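Local coordinates for similar to hydroxylamine oxidoreductase (Kuenenia stuttgartiensis, PDB 6H5L), which probably acts as an oxidoreductase, a heme c-carrying subunit of a reductase complex with an extended electron transfer pathway, at residues E287-F292 against R343-E348; K299-M304 against I332-E337. One frame throughout, in Å; residues are numbered along the deposited sequence.

Both contacts lie in one multi-heme region and fasten chain segments around the same heme c, yet their chemistry follows their depth. Interaction 1 sits near the surface, where a beta hairpin turn meets helix 337-350 through a histidine-carboxylate pair, an edge-to-face ring pair, a CH-pi contact and a water. Interaction 2 is buried, and its two loop segments meet through isoleucine and tryptophan side chains, while backbone N-H groups of 299-304 bind a heme propionate. Along the chain, 299-304 and 332-337 fall inside the loop that interaction 1 closes. The two are coupled directly: W346 NE1 lies 2.8 Å from K299 O, probably as a hydrogen bond, and the alkyl chain of K299 packs against Y345.

Interaction 1 (E287-F292 against R343-E348); sequences EKHGRF and RSYWLE. With HEC (heme c), chain I.
E348 reaches from helix 337-350 to H289, which sits in the type I' turn of a two-stranded antiparallel hairpin; a classic beta bulge, where E287 N and K288 N both donate to R291 O, lies at the base of this turn. The tight part is a two-point grip on the histidine. E348 OE2 accepts from H289 N at 2.7 Å, while E348 OE1 accepts from H289 ND1 at 2.9 Å. The second bond arrives at the ring edge, close to the imidazole plane, although the carboxylate itself stands nearly perpendicular to the ring. Because H289 CG lies beside its own backbone N (chi1 -53°), main-chain and ring N-H groups can share one carboxylate. Y286 OH also bonds OE2, and K40 of the neighbouring cytochrome chain forms a salt bridge with OE1, so the negative charge is probably well compensated. Next to this grip, Y345 turns its edge to the face of H289 in a T-shaped pair, the ring centroids 5.1 Å apart. K288 supplies a CH-pi contact, its CB 3.5 Å from the centroid of the phenol ring and almost on the ring normal. With an alanine in place of Y345, K288 CB and the imidazole would probably both lose their aromatic partner, and a gap would open between turn and helix. The other side of the helix faces the heme: the W346 ring packs against the porphyrin, with W346 CZ3 3.4 Å from the heme CHD. Toward solvent the packing gives way to a long, water-mediated link. K288 runs alongside Y345 as an extended chain, and a single water lies 3.2 Å from Y345 OH and weakly accepts from K288 NZ at 3.4 Å.

Interaction 2 (K299-M304 against I332-E337); sequences KGIWRM and IDIYSE. With HEC (heme c), chain I.
I334 is set against W302 by two turns of its side chain: CG1 stands beside the backbone N (chi1 -67°), and a bend at chi2 (-53°) folds CD1 over the indole. W302 has its ring beside its own backbone N too, which presents a face to the isoleucine. Here I334 CD1 makes a CH-pi contact, 3.5 Å from the centroid of the six-membered ring of W302, and I334 CG1 follows over the same face. The branch I301 CG2 touches I334 CD1 at 3.8 Å, so one methyl group bridges neighbouring residues. Farther along, I332 CD1 and CG2 both rest against I301 O. Outside the two segments, D367 takes the indole N-H, while M370 and H374 of helix 356-389 also pack on W302. The propionate is held by backbone N-H groups of 299-304. I301 N and W302 N both donate to propionate oxygen O2D of the heme, at 2.9 and 2.7 Å, the second bond almost straight. On the partner loop, D333 O receives both S336 N and S336 OG in a type I turn, and S336 then serves as the N-cap of helix 337-350. R303 NE bonds O2A of a further heme while its NH1 is held by V166 O, making 299-304 a heme-propionate binding loop of a multi-heme cytochrome c, contacting more than one heme.

Interaction 1 (E287-F292 against R343-E348)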
loop_
_atom_site.group_PDB
_atom_site.type_symbol
_atom_site.label_atom_id
_atom_site.label_comp_id
_atom_site.label_asym_id
_atom_site.label_seq_id
_atom_site.Cartn_x
_atom_site.Cartn_y
_atom_site.Cartn_z
ATOM N N GLU A 287 0.354 43.081 -2.342
ATOM C CA GLU A 287 0.136 44.500 -2.086
ATOM C C GLU A 287 1.436 45.237 -1.783
ATOM O O GLU A 287 1.867 46.067 -2.590
ATOM C CB GLU A 287 -0.854 44.679 -0.931
ATOM C CG GLU A 287 -1.141 46.132 -0.596
ATOM C CD GLU A 287 -2.257 46.286 0.407
ATOM O OE1 GLU A 287 -2.691 47.434 0.634
ATOM O OE2 GLU A 287 -2.703 45.262 0.962
ATOM N N LYS A 288 2.090 44.919 -0.655
ATOM C CA LYS A 288 3.386 45.496 -0.299
ATOM C C LYS A 288 3.973 44.848 0.951
ATOM O O LYS A 288 3.228 44.452 1.854
ATOM C CB LYS A 288 3.275 47.009 -0.078
ATOM C CG LYS A 288 2.248 47.421 0.965
ATOM C CD LYS A 288 2.236 48.927 1.165
ATOM C CE LYS A 288 1.097 49.354 2.073
ATOM N NZ LYS A 288 1.082 50.833 2.237
ATOM N N HIS A 289 5.302 44.754 1.022
ATOM C CA HIS A 289 6.002 44.394 2.261
ATOM C C HIS A 289 5.499 43.068 2.839
ATOM O O HIS A 289 5.261 42.937 4.040
ATOM C CB HIS A 289 5.881 45.522 3.290
ATOM C CG HIS A 289 6.317 46.856 2.769
ATOM N ND1 HIS A 289 7.419 47.007 1.955
ATOM C CD2 HIS A 289 5.800 48.096 2.935
ATOM C CE1 HIS A 289 7.566 48.282 1.645
ATOM N NE2 HIS A 289 6.595 48.965 2.226
ATOM N N GLY A 290 5.330 42.078 1.964
ATOM C CA GLY A 290 4.891 40.757 2.379
ATOM C C GLY A 290 3.408 40.623 2.653
ATOM O O GLY A 290 2.979 39.585 3.171
ATOM N N ARG A 291 2.616 41.639 2.321
ATOM C CA ARG A 291 1.180 41.661 2.564
ATOM C C ARG A 291 0.452 41.447 1.245
ATOM O O ARG A 291 0.759 42.110 0.249
ATOM C CB ARG A 291 0.771 42.997 3.185
ATOM C CG ARG A 291 -0.431 42.976 4.118
ATOM C CD ARG A 291 -0.734 44.409 4.544
ATOM N NE ARG A 291 -1.336 44.530 5.870
ATOM C CZ ARG A 291 -0.668 44.389 7.010
ATOM N NH1 ARG A 291 0.621 44.092 6.994
ATOM N NH2 ARG A 291 -1.293 44.535 8.169
ATOM N N PHE A 292 -0.505 40.530 1.236
ATOM C CA PHE A 292 -1.315 40.272 0.057
ATOM C C PHE A 292 -2.712 40.857 0.236
ATOM O O PHE A 292 -3.138 41.181 1.348
ATOM C CB PHE A 292 -1.399 38.770 -0.229
ATOM C CG PHE A 292 -0.138 38.190 -0.812
ATOM C CD1 PHE A 292 0.909 37.805 0.009
ATOM C CD2 PHE A 292 -0.003 38.024 -2.181
ATOM C CE1 PHE A 292 2.067 37.270 -0.527
ATOM C CE2 PHE A 292 1.152 37.491 -2.721
ATOM C CZ PHE A 292 2.187 37.113 -1.893
ATOM N N ARG A 343 6.969 50.550 -7.673
ATOM C CA ARG A 343 8.029 49.770 -8.303
ATOM C C ARG A 343 8.815 48.975 -7.267
ATOM O O ARG A 343 9.221 47.836 -7.524
ATOM C CB ARG A 343 8.949 50.698 -9.100
ATOM C CG ARG A 343 10.211 50.046 -9.650
ATOM C CD ARG A 343 9.894 48.862 -10.549
ATOM N NE ARG A 343 8.923 49.198 -11.584
ATOM C CZ ARG A 343 9.226 49.808 -12.725
ATOM N NH1 ARG A 343 10.480 50.156 -12.983
ATOM N NH2 ARG A 343 8.276 50.074 -13.610
ATOM N N SER A 344 9.028 49.555 -6.081
ATOM C CA SER A 344 9.724 48.833 -5.022
ATOM C C SER A 344 8.913 47.642 -4.530
ATOM O O SER A 344 9.488 46.605 -4.181
ATOM C CB SER A 344 10.041 49.771 -3.856
ATOM O OG SER A 344 8.862 50.137 -3.161
ATOM N N TYR A 345 7.582 47.768 -4.501
ATOM C CA TYR A 345 6.745 46.630 -4.135
ATOM C C TYR A 345 6.873 45.511 -5.161
ATOM O O TYR A 345 6.906 44.330 -4.798
ATOM C CB TYR A 345 5.284 47.063 -3.998
ATOM C CG TYR A 345 5.047 48.224 -3.055
ATOM C CD1 TYR A 345 5.920 48.492 -2.008
ATOM C CD2 TYR A 345 3.943 49.052 -3.215
ATOM C CE1 TYR A 345 5.701 49.554 -1.150
ATOM C CE2 TYR A 345 3.716 50.114 -2.363
ATOM C CZ TYR A 345 4.598 50.361 -1.332
ATOM O OH TYR A 345 4.373 51.419 -0.481
ATOM N N TRP A 346 6.941 45.864 -6.448
ATOM C CA TRP A 346 7.205 44.866 -7.480
ATOM C C TRP A 346 8.544 44.182 -7.245
ATOM O O TRP A 346 8.657 42.958 -7.375
ATOM C CB TRP A 346 7.184 45.514 -8.865
ATOM C CG TRP A 346 5.818 45.840 -9.383
ATOM C CD1 TRP A 346 5.262 47.081 -9.505
ATOM C CD2 TRP A 346 4.837 44.913 -9.863
ATOM N NE1 TRP A 346 3.996 46.983 -10.027
ATOM C CE2 TRP A 346 3.711 45.662 -10.256
ATOM C CE3 TRP A 346 4.801 43.522 -9.996
ATOM C CZ2 TRP A 346 2.562 45.068 -10.772
ATOM C CZ3 TRP A 346 3.661 42.934 -10.509
ATOM C CH2 TRP A 346 2.556 43.708 -10.890
ATOM N N LEU A 347 9.571 44.961 -6.898
ATOM C CA LEU A 347 10.898 44.395 -6.691
ATOM C C LEU A 347 10.925 43.443 -5.503
ATOM O O LEU A 347 11.743 42.516 -5.472
ATOM C CB LEU A 347 11.921 45.517 -6.510
ATOM C CG LEU A 347 12.186 46.350 -7.767
ATOM C CD1 LEU A 347 13.163 47.482 -7.484
ATOM C CD2 LEU A 347 12.700 45.463 -8.890
ATOM N N GLU A 348 10.042 43.646 -4.522
ATOM C CA GLU A 348 9.940 42.696 -3.420
ATOM C C GLU A 348 9.444 41.340 -3.908
ATOM O O GLU A 348 9.865 40.297 -3.394
ATOM C CB GLU A 348 9.019 43.244 -2.331
ATOM C CG GLU A 348 9.475 44.564 -1.734
ATOM C CD GLU A 348 8.652 44.972 -0.530
ATOM O OE1 GLU A 348 9.244 45.209 0.545
ATOM O OE2 GLU A 348 7.413 45.045 -0.655
HETATM FE FE HEC I . 0.950 41.034 -15.102
HETATM C CHA HEC I . 1.212 44.296 -15.925
HETATM C CHB HEC I . -2.321 40.980 -16.209
HETATM C CHC HEC I . 0.778 37.646 -14.558
HETATM C CHD HEC I . 3.944 41.122 -13.377
HETATM N NA HEC I . -0.297 42.357 -16.006
HETATM C C1A HEC I . -0.027 43.710 -16.070
HETATM C C2A HEC I . -1.279 44.391 -16.317
HETATM C C3A HEC I . -2.251 43.483 -16.394
HETATM C C4A HEC I . -1.654 42.182 -16.200
HETATM C CMA HEC I . -3.749 43.758 -16.646
HETATM C CAA HEC I . -1.456 45.910 -16.460
HETATM C CBA HEC I . -1.674 46.510 -15.078
HETATM C CGA HEC I . -0.356 47.008 -14.549
HETATM O O1A HEC I . 0.125 46.454 -13.528
HETATM O O2A HEC I . 0.219 47.948 -15.154
HETATM N NB HEC I . -0.524 39.589 -15.291
HETATM C C1B HEC I . -1.762 39.770 -15.873
HETATM C C2B HEC I . -2.359 38.469 -16.084
HETATM C C3B HEC I . -1.512 37.547 -15.622
HETATM C C4B HEC I . -0.336 38.233 -15.119
HETATM C CMB HEC I . -3.757 38.218 -16.685
HETATM C CAB HEC I . -1.734 36.020 -15.629
HETATM C CBB HEC I . -1.801 35.455 -17.067
HETATM N NC HEC I . 2.113 39.655 -14.099
HETATM C C1C HEC I . 1.895 38.291 -14.077
HETATM C C2C HEC I . 3.116 37.647 -13.627
HETATM C C3C HEC I . 3.916 38.607 -13.150
HETATM C C4C HEC I . 3.353 39.888 -13.536
HETATM C CMC HEC I . 3.216 36.152 -13.254
HETATM C CAC HEC I . 5.290 38.398 -12.470
HETATM C CBC HEC I . 6.320 37.863 -13.487
HETATM N ND HEC I . 2.363 42.492 -14.692
HETATM C C1D HEC I . 3.554 42.291 -13.997
HETATM C C2D HEC I . 4.318 43.519 -14.029
HETATM C C3D HEC I . 3.463 44.511 -14.829
HETATM C C4D HEC I . 2.267 43.786 -15.195
HETATM C CMD HEC I . 5.702 43.780 -13.398
HETATM C CAD HEC I . 3.805 45.979 -15.155
HETATM C CBD HEC I . 3.479 46.815 -13.920
HETATM C CGD HEC I . 3.730 48.272 -14.195
HETATM O O1D HEC I . 4.912 48.700 -14.139
HETATM O O2D HEC I . 2.744 49.006 -14.462
HETATM O O HOH W 1 4.018 52.586 2.526
#

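Interaction 2 (K299-M304 against I332-E337)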
loop_
_atom_site.group_PDB
_atom_site.type_symbol
_atom_site.label_atom_id
_atom_site.label_comp_id
_atom_site.label_asym_id
_atom_site.label_seq_id
_atom_site.Cartn_x
_atom_site.Cartn_y
_atom_site.Cartn_z
ATOM N N LYS A 299 -0.904 47.677 -7.554
ATOM C CA LYS A 299 0.462 48.074 -7.872
ATOM C C LYS A 299 0.648 48.527 -9.322
ATOM O O LYS A 299 1.794 48.653 -9.766
ATOM C CB LYS A 299 1.424 46.926 -7.577
ATOM C CG LYS A 299 1.315 46.378 -6.171
ATOM C CD LYS A 299 2.507 45.506 -5.827
ATOM C CE LYS A 299 2.726 44.420 -6.869
ATOM N NZ LYS A 299 1.554 43.510 -7.016
ATOM N N GLY A 300 -0.432 48.777 -10.062
ATOM C CA GLY A 300 -0.297 49.190 -11.452
ATOM C C GLY A 300 0.363 50.550 -11.597
ATOM O O GLY A 300 0.099 51.482 -10.834
ATOM N N ILE A 301 1.242 50.653 -12.599
ATOM C CA ILE A 301 1.981 51.882 -12.892
ATOM C C ILE A 301 1.724 52.369 -14.308
ATOM O O ILE A 301 1.350 53.531 -14.516
ATOM C CB ILE A 301 3.507 51.710 -12.651
ATOM C CG1 ILE A 301 3.777 51.327 -11.173
ATOM C CG2 ILE A 301 4.266 52.961 -13.040
ATOM C CD1 ILE A 301 5.234 50.995 -10.890
ATOM N N TRP A 302 1.959 51.498 -15.273
ATOM C CA TRP A 302 1.753 51.824 -16.701
ATOM C C TRP A 302 0.341 51.415 -17.081
ATOM O O TRP A 302 0.036 51.501 -18.218
ATOM C CB TRP A 302 2.755 51.094 -17.587
ATOM C CG TRP A 302 4.151 51.614 -17.578
ATOM C CD1 TRP A 302 5.200 51.078 -16.912
ATOM C CD2 TRP A 302 4.664 52.755 -18.268
ATOM N NE1 TRP A 302 6.328 51.792 -17.148
ATOM C CE2 TRP A 302 6.034 52.833 -17.968
ATOM C CE3 TRP A 302 4.114 53.715 -19.113
ATOM C CZ2 TRP A 302 6.853 53.833 -18.477
ATOM C CZ3 TRP A 302 4.922 54.697 -19.617
ATOM C CH2 TRP A 302 6.269 54.760 -19.299
ATOM N N ARG A 303 -0.494 51.198 -16.085
ATOM C CA ARG A 303 -1.834 50.596 -16.105
ATOM C C ARG A 303 -2.150 49.894 -17.420
ATOM O O ARG A 303 -1.723 48.809 -17.565
ATOM C CB ARG A 303 -2.825 51.711 -15.782
ATOM C CG ARG A 303 -2.436 52.507 -14.555
ATOM C CD ARG A 303 -2.592 51.825 -13.229
ATOM N NE ARG A 303 -3.890 51.234 -13.082
ATOM C CZ ARG A 303 -4.918 51.741 -12.445
ATOM N NH1 ARG A 303 -4.867 52.925 -11.898
ATOM N NH2 ARG A 303 -6.014 51.037 -12.339
ATOM N N MET A 304 -2.702 50.556 -18.411
ATOM C CA MET A 304 -3.098 49.824 -19.603
ATOM C C MET A 304 -2.084 49.944 -20.728
ATOM O O MET A 304 -2.119 49.135 -21.662
ATOM C CB MET A 304 -4.476 50.286 -20.091
ATOM C CG MET A 304 -5.123 49.343 -21.110
ATOM S SD MET A 304 -6.833 49.744 -21.522
ATOM C CE MET A 304 -7.196 48.502 -22.764
ATOM N N ILE A 332 0.677 59.951 -16.487
ATOM C CA ILE A 332 1.281 59.195 -15.397
ATOM C C ILE A 332 2.707 59.682 -15.181
ATOM O O ILE A 332 3.498 59.771 -16.127
ATOM C CB ILE A 332 1.254 57.689 -15.701
ATOM C CG1 ILE A 332 -0.170 57.224 -16.009
ATOM C CG2 ILE A 332 1.829 56.900 -14.533
ATOM C CD1 ILE A 332 -0.260 55.769 -16.418
ATOM N N ASP A 333 3.041 59.997 -13.930
ATOM C CA ASP A 333 4.406 60.358 -13.555
ATOM C C ASP A 333 5.111 59.079 -13.123
ATOM O O ASP A 333 4.911 58.590 -12.008
ATOM C CB ASP A 333 4.411 61.408 -12.450
ATOM C CG ASP A 333 5.787 61.996 -12.210
ATOM O OD1 ASP A 333 6.737 61.600 -12.918
ATOM O OD2 ASP A 333 5.918 62.856 -11.314
ATOM N N ILE A 334 5.936 58.529 -14.019
ATOM C CA ILE A 334 6.592 57.250 -13.757
ATOM C C ILE A 334 7.506 57.348 -12.542
ATOM O O ILE A 334 7.628 56.397 -11.760
ATOM C CB ILE A 334 7.354 56.781 -15.010
ATOM C CG1 ILE A 334 6.365 56.441 -16.125
ATOM C CG2 ILE A 334 8.250 55.591 -14.699
ATOM C CD1 ILE A 334 5.293 55.460 -15.700
ATOM N N TYR A 335 8.148 58.500 -12.351
ATOM C CA TYR A 335 9.129 58.676 -11.288
ATOM C C TYR A 335 8.586 59.508 -10.128
ATOM O O TYR A 335 9.345 60.193 -9.440
ATOM C CB TYR A 335 10.406 59.294 -11.851
ATOM C CG TYR A 335 11.028 58.448 -12.937
ATOM C CD1 TYR A 335 11.630 57.233 -12.633
ATOM C CD2 TYR A 335 11.000 58.852 -14.264
ATOM C CE1 TYR A 335 12.194 56.449 -13.620
ATOM C CE2 TYR A 335 11.562 58.073 -15.258
ATOM C CZ TYR A 335 12.158 56.872 -14.931
ATOM O OH TYR A 335 12.720 56.092 -15.916
ATOM N N SER A 336 7.277 59.453 -9.899
ATOM C CA SER A 336 6.708 60.069 -8.713
ATOM C C SER A 336 7.033 59.230 -7.480
ATOM O O SER A 336 7.402 58.057 -7.575
ATOM C CB SER A 336 5.193 60.223 -8.855
ATOM O OG SER A 336 4.551 58.960 -8.844
ATOM N N GLU A 337 6.898 59.855 -6.307
ATOM C CA GLU A 337 7.110 59.130 -5.057
ATOM C C GLU A 337 6.180 57.928 -4.954
ATOM O O GLU A 337 6.569 56.874 -4.437
ATOM C CB GLU A 337 6.907 60.062 -3.863
ATOM C CG GLU A 337 8.114 60.908 -3.507
ATOM C CD GLU A 337 7.895 61.717 -2.243
ATOM O OE1 GLU A 337 6.734 62.088 -1.968
ATOM O OE2 GLU A 337 8.879 61.974 -1.520
HETATM FE FE HEC I . 0.950 41.034 -15.102
HETATM C CHA HEC I . 1.212 44.296 -15.925
HETATM C CHB HEC I . -2.321 40.980 -16.209
HETATM C CHC HEC I . 0.778 37.646 -14.558
HETATM C CHD HEC I . 3.944 41.122 -13.377
HETATM N NA HEC I . -0.297 42.357 -16.006
HETATM C C1A HEC I . -0.027 43.710 -16.070
HETATM C C2A HEC I . -1.279 44.391 -16.317
HETATM C C3A HEC I . -2.251 43.483 -16.394
HETATM C C4A HEC I . -1.654 42.182 -16.200
HETATM C CMA HEC I . -3.749 43.758 -16.646
HETATM C CAA HEC I . -1.456 45.910 -16.460
HETATM C CBA HEC I . -1.674 46.510 -15.078
HETATM C CGA HEC I . -0.356 47.008 -14.549
HETATM O O1A HEC I . 0.125 46.454 -13.528
HETATM O O2A HEC I . 0.219 47.948 -15.154
HETATM N NB HEC I . -0.524 39.589 -15.291
HETATM C C1B HEC I . -1.762 39.770 -15.873
HETATM C C2B HEC I . -2.359 38.469 -16.084
HETATM C C3B HEC I . -1.512 37.547 -15.622
HETATM C C4B HEC I . -0.336 38.233 -15.119
HETATM C CMB HEC I . -3.757 38.218 -16.685
HETATM C CAB HEC I . -1.734 36.020 -15.629
HETATM C CBB HEC I . -1.801 35.455 -17.067
HETATM N NC HEC I . 2.113 39.655 -14.099
HETATM C C1C HEC I . 1.895 38.291 -14.077
HETATM C C2C HEC I . 3.116 37.647 -13.627
HETATM C C3C HEC I . 3.916 38.607 -13.150
HETATM C C4C HEC I . 3.353 39.888 -13.536
HETATM C CMC HEC I . 3.216 36.152 -13.254
HETATM C CAC HEC I . 5.290 38.398 -12.470
HETATM C CBC HEC I . 6.320 37.863 -13.487
HETATM N ND HEC I . 2.363 42.492 -14.692
HETATM C C1D HEC I . 3.554 42.291 -13.997
HETATM C C2D HEC I . 4.318 43.519 -14.029
HETATM C C3D HEC I . 3.463 44.511 -14.829
HETATM C C4D HEC I . 2.267 43.786 -15.195
HETATM C CMD HEC I . 5.702 43.780 -13.398
HETATM C CAD HEC I . 3.805 45.979 -15.155
HETATM C CBD HEC I . 3.479 46.815 -13.920
HETATM C CGD HEC I . 3.730 48.272 -14.195
HETATM O O1D HEC I . 4.912 48.700 -14.139
HETATM O O2D HEC I . 2.744 49.006 -14.462
#